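Local coordinates for methane monooxygenase regulatory protein B (Methylococcus capsulatus, PDB 4GAM), which probably regulates methane hydroxylation by soluble methane monooxygenase as its small, cofactor-free component B, acting by binding to the hydroxylase, at residues 35-40 with 80-85; 47-52 with 75-80. All blocks are in the same frame, centred on the assembly; numbering follows the deposited sequence.

Interaction 1: 35-40 with 80-85; sequences SDTVVL and KANGKI
Antiparallel strand pairing, with T37, V38 and V39 set against N82, A81 and K80, joins strands 37-43 and 76-82 in the middle of the four-stranded sheet, and shows how such a pairing can end in a turn. V38 and A81 form the hydrogen-bonded pair: A81 N donates to V38 O at 3.2 Å, and the return bond from V38 N to A81 O is weak. T37-N82 and V39-K80 are non-hydrogen-bonded pairs. At the end of the pairing, G83 N donates a hydrogen bond to D36 O at 2.8 Å. G83 has a positive phi of 98°, and with its psi a CB would run into the carbonyl oxygen of N82, consistent with the chain turning here from strand 76-82 into strand 84-88.

Side chains reinforce the same end. The carboxylate of D36 meets the amide of N82, whose ND2 makes a weak hydrogen bond to D36 OD2 at 3.0 Å, the planes 52° apart; N82 OD1 is held by N6. On the face that carries T37, V39, K80 and N82, the K80 chain passes beside T37, its CE 3.5 Å from T37 OG1. It bends at chi2, and its ammonium leaves this strand pair for a salt bridge with an acidic side chain on the chain of another protein. T37 OG1 in turn donates to S35 OG, which also accepts from T37 N in an ST turn.

The other face is apolar. I85 CD1, beyond the turn, touches V38 CG1 at 3.8 Å and L40 CB at 4.1 Å, its CG1 arm placed beside the backbone N by chi1 of -53°.

Strands 109-113 and 69-72 flank the pair, beside 37-43 and 76-82 respectively. V38 and I85 also pack on I125 of strand 122-126, in the three-stranded sheet that I85 enters.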
loop_
_atom_site.group_PDB
_atom_site.type_symbol
_atom_site.label_atom_id
_atom_site.label_comp_id
_atom_site.label_asym_id
_atom_site.label_seq_id
_atom_site.Cartn_x
_atom_site.Cartn_y
_atom_site.Cartn_z
ATOM N N SER D 35 21.332 1.488 -34.376
ATOM C CA SER D 35 19.949 1.953 -34.379
ATOM C C SER D 35 19.791 3.310 -33.690
ATOM O O SER D 35 20.262 3.509 -32.568
ATOM C CB SER D 35 19.050 0.907 -33.716
ATOM O OG SER D 35 17.732 1.397 -33.550
ATOM N N ASP D 36 19.124 4.241 -34.369
ATOM C CA ASP D 36 18.874 5.572 -33.817
ATOM C C ASP D 36 17.598 5.589 -32.985
ATOM O O ASP D 36 17.117 6.650 -32.592
ATOM C CB ASP D 36 18.769 6.616 -34.935
ATOM C CG ASP D 36 17.442 6.550 -35.681
ATOM O OD1 ASP D 36 16.905 5.436 -35.852
ATOM O OD2 ASP D 36 16.935 7.615 -36.099
ATOM N N THR D 37 17.051 4.407 -32.722
ATOM C CA THR D 37 15.768 4.305 -32.041
ATOM C C THR D 37 15.922 4.210 -30.533
ATOM O O THR D 37 17.023 4.321 -29.996
ATOM C CB THR D 37 14.946 3.099 -32.542
ATOM O OG1 THR D 37 15.584 1.879 -32.142
ATOM C CG2 THR D 37 14.818 3.131 -34.059
ATOM N N VAL D 38 14.796 4.012 -29.858
ATOM C CA VAL D 38 14.761 3.935 -28.408
ATOM C C VAL D 38 13.608 3.022 -28.015
ATOM O O VAL D 38 12.579 2.984 -28.694
ATOM C CB VAL D 38 14.610 5.348 -27.775
ATOM C CG1 VAL D 38 13.225 5.545 -27.162
ATOM C CG2 VAL D 38 15.695 5.592 -26.746
ATOM N N VAL D 39 13.789 2.257 -26.945
ATOM C CA VAL D 39 12.741 1.354 -26.492
ATOM C C VAL D 39 12.324 1.656 -25.058
ATOM O O VAL D 39 13.150 1.655 -24.142
ATOM C CB VAL D 39 13.164 -0.121 -26.612
ATOM C CG1 VAL D 39 12.037 -1.041 -26.152
ATOM C CG2 VAL D 39 13.573 -0.437 -28.040
ATOM N N LEU D 40 11.036 1.924 -24.877
ATOM C CA LEU D 40 10.482 2.183 -23.559
ATOM C C LEU D 40 9.437 1.128 -23.211
ATOM O O LEU D 40 8.525 0.862 -23.993
ATOM C CB LEU D 40 9.870 3.582 -23.514
ATOM C CG LEU D 40 9.373 4.079 -22.158
ATOM C CD1 LEU D 40 10.432 3.865 -21.089
ATOM C CD2 LEU D 40 8.989 5.550 -22.251
ATOM N N LYS D 80 8.301 2.345 -28.873
ATOM C CA LYS D 80 9.529 2.503 -29.641
ATOM C C LYS D 80 9.458 3.753 -30.509
ATOM O O LYS D 80 8.527 3.921 -31.294
ATOM C CB LYS D 80 9.774 1.264 -30.508
ATOM C CG LYS D 80 10.978 1.348 -31.438
ATOM C CD LYS D 80 11.583 -0.034 -31.631
ATOM C CE LYS D 80 12.664 -0.051 -32.693
ATOM N NZ LYS D 80 13.385 -1.357 -32.701
ATOM N N ALA D 81 10.443 4.633 -30.359
ATOM C CA ALA D 81 10.476 5.880 -31.117
ATOM C C ALA D 81 11.865 6.144 -31.675
ATOM O O ALA D 81 12.826 5.459 -31.322
ATOM C CB ALA D 81 10.031 7.044 -30.245
ATOM N N ASN D 82 11.965 7.142 -32.546
ATOM C CA ASN D 82 13.243 7.525 -33.130
ATOM C C ASN D 82 13.907 8.675 -32.382
ATOM O O ASN D 82 13.365 9.778 -32.306
ATOM C CB ASN D 82 13.075 7.890 -34.607
ATOM C CG ASN D 82 13.083 6.676 -35.510
ATOM O OD1 ASN D 82 12.032 6.149 -35.873
ATOM N ND2 ASN D 82 14.277 6.221 -35.875
ATOM N N GLY D 83 15.084 8.408 -31.827
ATOM C CA GLY D 83 15.863 9.442 -31.173
ATOM C C GLY D 83 15.692 9.462 -29.669
ATOM O O GLY D 83 16.632 9.159 -28.935
ATOM N N LYS D 84 14.495 9.812 -29.206
ATOM C CA LYS D 84 14.270 10.008 -27.777
ATOM C C LYS D 84 12.797 10.118 -27.393
ATOM O O LYS D 84 11.935 10.364 -28.240
ATOM C CB LYS D 84 14.986 11.276 -27.313
ATOM C CG LYS D 84 14.380 12.548 -27.881
ATOM C CD LYS D 84 15.096 13.774 -27.358
ATOM C CE LYS D 84 14.139 14.938 -27.187
ATOM N NZ LYS D 84 14.811 16.086 -26.521
ATOM N N ILE D 85 12.526 9.935 -26.102
ATOM C CA ILE D 85 11.207 10.183 -25.521
ATOM C C ILE D 85 11.367 10.919 -24.192
ATOM O O ILE D 85 12.147 10.504 -23.335
ATOM C CB ILE D 85 10.424 8.875 -25.252
ATOM C CG1 ILE D 85 10.361 8.003 -26.505
ATOM C CG2 ILE D 85 9.015 9.186 -24.743
ATOM C CD1 ILE D 85 9.718 6.658 -26.272
#

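Interaction 2: 47-52 with 75-80; sequences EINTFI and GYWWIK
W77 meets I48, N49 and I52 where helix 46-63 lies across strand 76-82, a compact example of how one indole can join a helix to a sheet by polar and apolar means together. The helix and strand segments run 36° apart with their axes 10.3 Å from each other, a gap that side chains span.

The polar link is a single hydrogen bond, from W77 NE1 to N49 OD1 at 2.9 Å and nearly straight (159° at the hydrogen). The oxygen sits at the indole edge, close to the ring plane, but the amide stands steeply to the ring, so that the donor approaches from above the carbonyl plane and not along a lone pair.

The apolar contacts come from the isoleucines. I52 places CD1 over a face of the five-membered ring, 3.6 Å from its centroid, in a CH-pi contact. Its extended outer arm (chi2 -176°) carries the methyl that far, and the same CD1 lies 4.3 Å from I79 CD1. I48 adds CG2, its short branch, 3.7 Å from W77 CD1. A leucine in place of W77 would probably leave N49 OD1 without its ring donor and take away the flat surface on which the I52 methyl rests.

Around this seam, the indole also touches V70 and D72 of strand 69-72 and K44, while I48 and I79 share L42 of strand 37-43. The helix thus covers the sheet face that carries W77 and I79, while T50 and F51 of the same helix meet helix 89-96, F51 also touching L42.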
loop_
_atom_site.group_PDB
_atom_site.type_symbol
_atom_site.label_atom_id
_atom_site.label_comp_id
_atom_site.label_asym_id
_atom_site.label_seq_id
_atom_site.Cartn_x
_atom_site.Cartn_y
_atom_site.Cartn_z
ATOM N N GLU D 47 -2.211 4.891 -14.174
ATOM C CA GLU D 47 -1.450 6.095 -14.508
ATOM C C GLU D 47 -0.783 6.009 -15.879
ATOM O O GLU D 47 -0.827 6.960 -16.660
ATOM C CB GLU D 47 -0.392 6.383 -13.439
ATOM C CG GLU D 47 -0.949 6.654 -12.049
ATOM C CD GLU D 47 -1.269 5.384 -11.282
ATOM O OE1 GLU D 47 -1.246 4.293 -11.892
ATOM O OE2 GLU D 47 -1.535 5.475 -10.066
ATOM N N ILE D 48 -0.162 4.868 -16.163
ATOM C CA ILE D 48 0.526 4.661 -17.435
ATOM C C ILE D 48 -0.432 4.711 -18.626
ATOM O O ILE D 48 -0.161 5.389 -19.616
ATOM C CB ILE D 48 1.317 3.338 -17.443
ATOM C CG1 ILE D 48 2.541 3.461 -16.539
ATOM C CG2 ILE D 48 1.740 2.963 -18.853
ATOM C CD1 ILE D 48 3.457 4.618 -16.893
ATOM N N ASN D 49 -1.551 4.000 -18.520
ATOM C CA ASN D 49 -2.572 4.024 -19.560
ATOM C C ASN D 49 -3.065 5.442 -19.807
ATOM O O ASN D 49 -3.233 5.860 -20.951
ATOM C CB ASN D 49 -3.753 3.125 -19.185
ATOM C CG ASN D 49 -3.407 1.653 -19.235
ATOM O OD1 ASN D 49 -2.240 1.272 -19.149
ATOM N ND2 ASN D 49 -4.425 0.813 -19.377
ATOM N N THR D 50 -3.279 6.174 -18.719
ATOM C CA THR D 50 -3.771 7.545 -18.775
ATOM C C THR D 50 -2.768 8.476 -19.448
ATOM O O THR D 50 -3.144 9.322 -20.259
ATOM C CB THR D 50 -4.073 8.082 -17.367
ATOM O OG1 THR D 50 -4.778 7.086 -16.617
ATOM C CG2 THR D 50 -4.914 9.341 -17.444
ATOM N N PHE D 51 -1.494 8.320 -19.103
ATOM C CA PHE D 51 -0.433 9.124 -19.699
ATOM C C PHE D 51 -0.224 8.748 -21.165
ATOM O O PHE D 51 0.061 9.605 -22.001
ATOM C CB PHE D 51 0.863 8.987 -18.887
ATOM C CG PHE D 51 2.115 8.926 -19.725
ATOM C CD1 PHE D 51 2.673 10.082 -20.258
ATOM C CD2 PHE D 51 2.744 7.712 -19.962
ATOM C CE1 PHE D 51 3.826 10.024 -21.027
ATOM C CE2 PHE D 51 3.897 7.647 -20.727
ATOM C CZ PHE D 51 4.440 8.804 -21.261
ATOM N N ILE D 52 -0.381 7.464 -21.472
ATOM C CA ILE D 52 -0.243 6.978 -22.840
ATOM C C ILE D 52 -1.408 7.445 -23.714
ATOM O O ILE D 52 -1.212 7.929 -24.829
ATOM C CB ILE D 52 -0.134 5.435 -22.876
ATOM C CG1 ILE D 52 1.242 4.989 -22.386
ATOM C CG2 ILE D 52 -0.366 4.895 -24.276
ATOM C CD1 ILE D 52 1.454 3.506 -22.476
ATOM N N GLY D 75 1.026 -7.541 -19.983
ATOM C CA GLY D 75 0.822 -6.572 -18.930
ATOM C C GLY D 75 1.696 -5.346 -19.074
ATOM O O GLY D 75 1.943 -4.641 -18.097
ATOM N N TYR D 76 2.167 -5.086 -20.289
ATOM C CA TYR D 76 2.983 -3.901 -20.521
ATOM C C TYR D 76 2.818 -3.296 -21.907
ATOM O O TYR D 76 2.303 -3.933 -22.827
ATOM C CB TYR D 76 4.463 -4.183 -20.242
ATOM C CG TYR D 76 5.141 -5.131 -21.208
ATOM C CD1 TYR D 76 5.753 -4.656 -22.364
ATOM C CD2 TYR D 76 5.198 -6.496 -20.946
ATOM C CE1 TYR D 76 6.388 -5.511 -23.235
ATOM C CE2 TYR D 76 5.829 -7.360 -21.809
ATOM C CZ TYR D 76 6.424 -6.863 -22.955
ATOM O OH TYR D 76 7.059 -7.723 -23.823
ATOM N N TRP D 77 3.269 -2.053 -22.037
ATOM C CA TRP D 77 3.242 -1.348 -23.306
ATOM C C TRP D 77 4.636 -1.299 -23.906
ATOM O O TRP D 77 5.579 -0.814 -23.281
ATOM C CB TRP D 77 2.701 0.070 -23.122
ATOM C CG TRP D 77 1.310 0.097 -22.602
ATOM C CD1 TRP D 77 0.918 0.343 -21.320
ATOM C CD2 TRP D 77 0.115 -0.148 -23.348
ATOM N NE1 TRP D 77 -0.449 0.280 -21.223
ATOM C CE2 TRP D 77 -0.967 -0.026 -22.455
ATOM C CE3 TRP D 77 -0.146 -0.452 -24.687
ATOM C CZ2 TRP D 77 -2.289 -0.198 -22.856
ATOM C CZ3 TRP D 77 -1.456 -0.625 -25.083
ATOM C CH2 TRP D 77 -2.513 -0.498 -24.172
ATOM N N TRP D 78 4.761 -1.813 -25.120
ATOM C CA TRP D 78 6.027 -1.777 -25.827
ATOM C C TRP D 78 6.070 -0.521 -26.693
ATOM O O TRP D 78 5.420 -0.451 -27.732
ATOM C CB TRP D 78 6.187 -3.044 -26.667
ATOM C CG TRP D 78 7.515 -3.187 -27.340
ATOM C CD1 TRP D 78 8.646 -3.756 -26.824
ATOM C CD2 TRP D 78 7.844 -2.771 -28.669
ATOM N NE1 TRP D 78 9.660 -3.713 -27.749
ATOM C CE2 TRP D 78 9.195 -3.113 -28.890
ATOM C CE3 TRP D 78 7.129 -2.140 -29.692
ATOM C CZ2 TRP D 78 9.843 -2.842 -30.095
ATOM C CZ3 TRP D 78 7.774 -1.873 -30.884
ATOM C CH2 TRP D 78 9.115 -2.227 -31.078
ATOM N N ILE D 79 6.822 0.478 -26.238
ATOM C CA ILE D 79 6.946 1.750 -26.943
ATOM C C ILE D 79 8.300 1.845 -27.642
ATOM O O ILE D 79 9.323 1.465 -27.075
ATOM C CB ILE D 79 6.787 2.953 -25.975
ATOM C CG1 ILE D 79 5.400 2.963 -25.344
ATOM C CG2 ILE D 79 7.024 4.267 -26.683
ATOM C CD1 ILE D 79 5.388 2.470 -23.924
ATOM N N LYS D 80 8.301 2.345 -28.873
ATOM C CA LYS D 80 9.529 2.503 -29.641
ATOM C C LYS D 80 9.458 3.753 -30.509
ATOM O O LYS D 80 8.527 3.921 -31.294
ATOM C CB LYS D 80 9.774 1.264 -30.508
ATOM C CG LYS D 80 10.978 1.348 -31.438
ATOM C CD LYS D 80 11.583 -0.034 -31.631
ATOM C CE LYS D 80 12.664 -0.051 -32.693
ATOM N NZ LYS D 80 13.385 -1.357 -32.701
#

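The centres of interactions 1 and 2 lie about 15 Å apart, and both draw on strand 76-82; K80 lies in both ranges but makes its contacts in interaction 1. Along the chain come strand 37-43, helix 46-63, strand 69-72 and strand 76-82, so the ranges of interaction 2 fall between those of interaction 1, apart from K80. The helix crosses over to strand 69-72, and 76-82 returns between it and 37-43: a beta-alpha-beta crossover with an antiparallel strand slotted in. Interaction 1 joins the two central strands side by side, whereas interaction 2 covers one face. I79 bridges them through I85, L40 and I52, and together they tie helix, central strand pair and second sheet into one core.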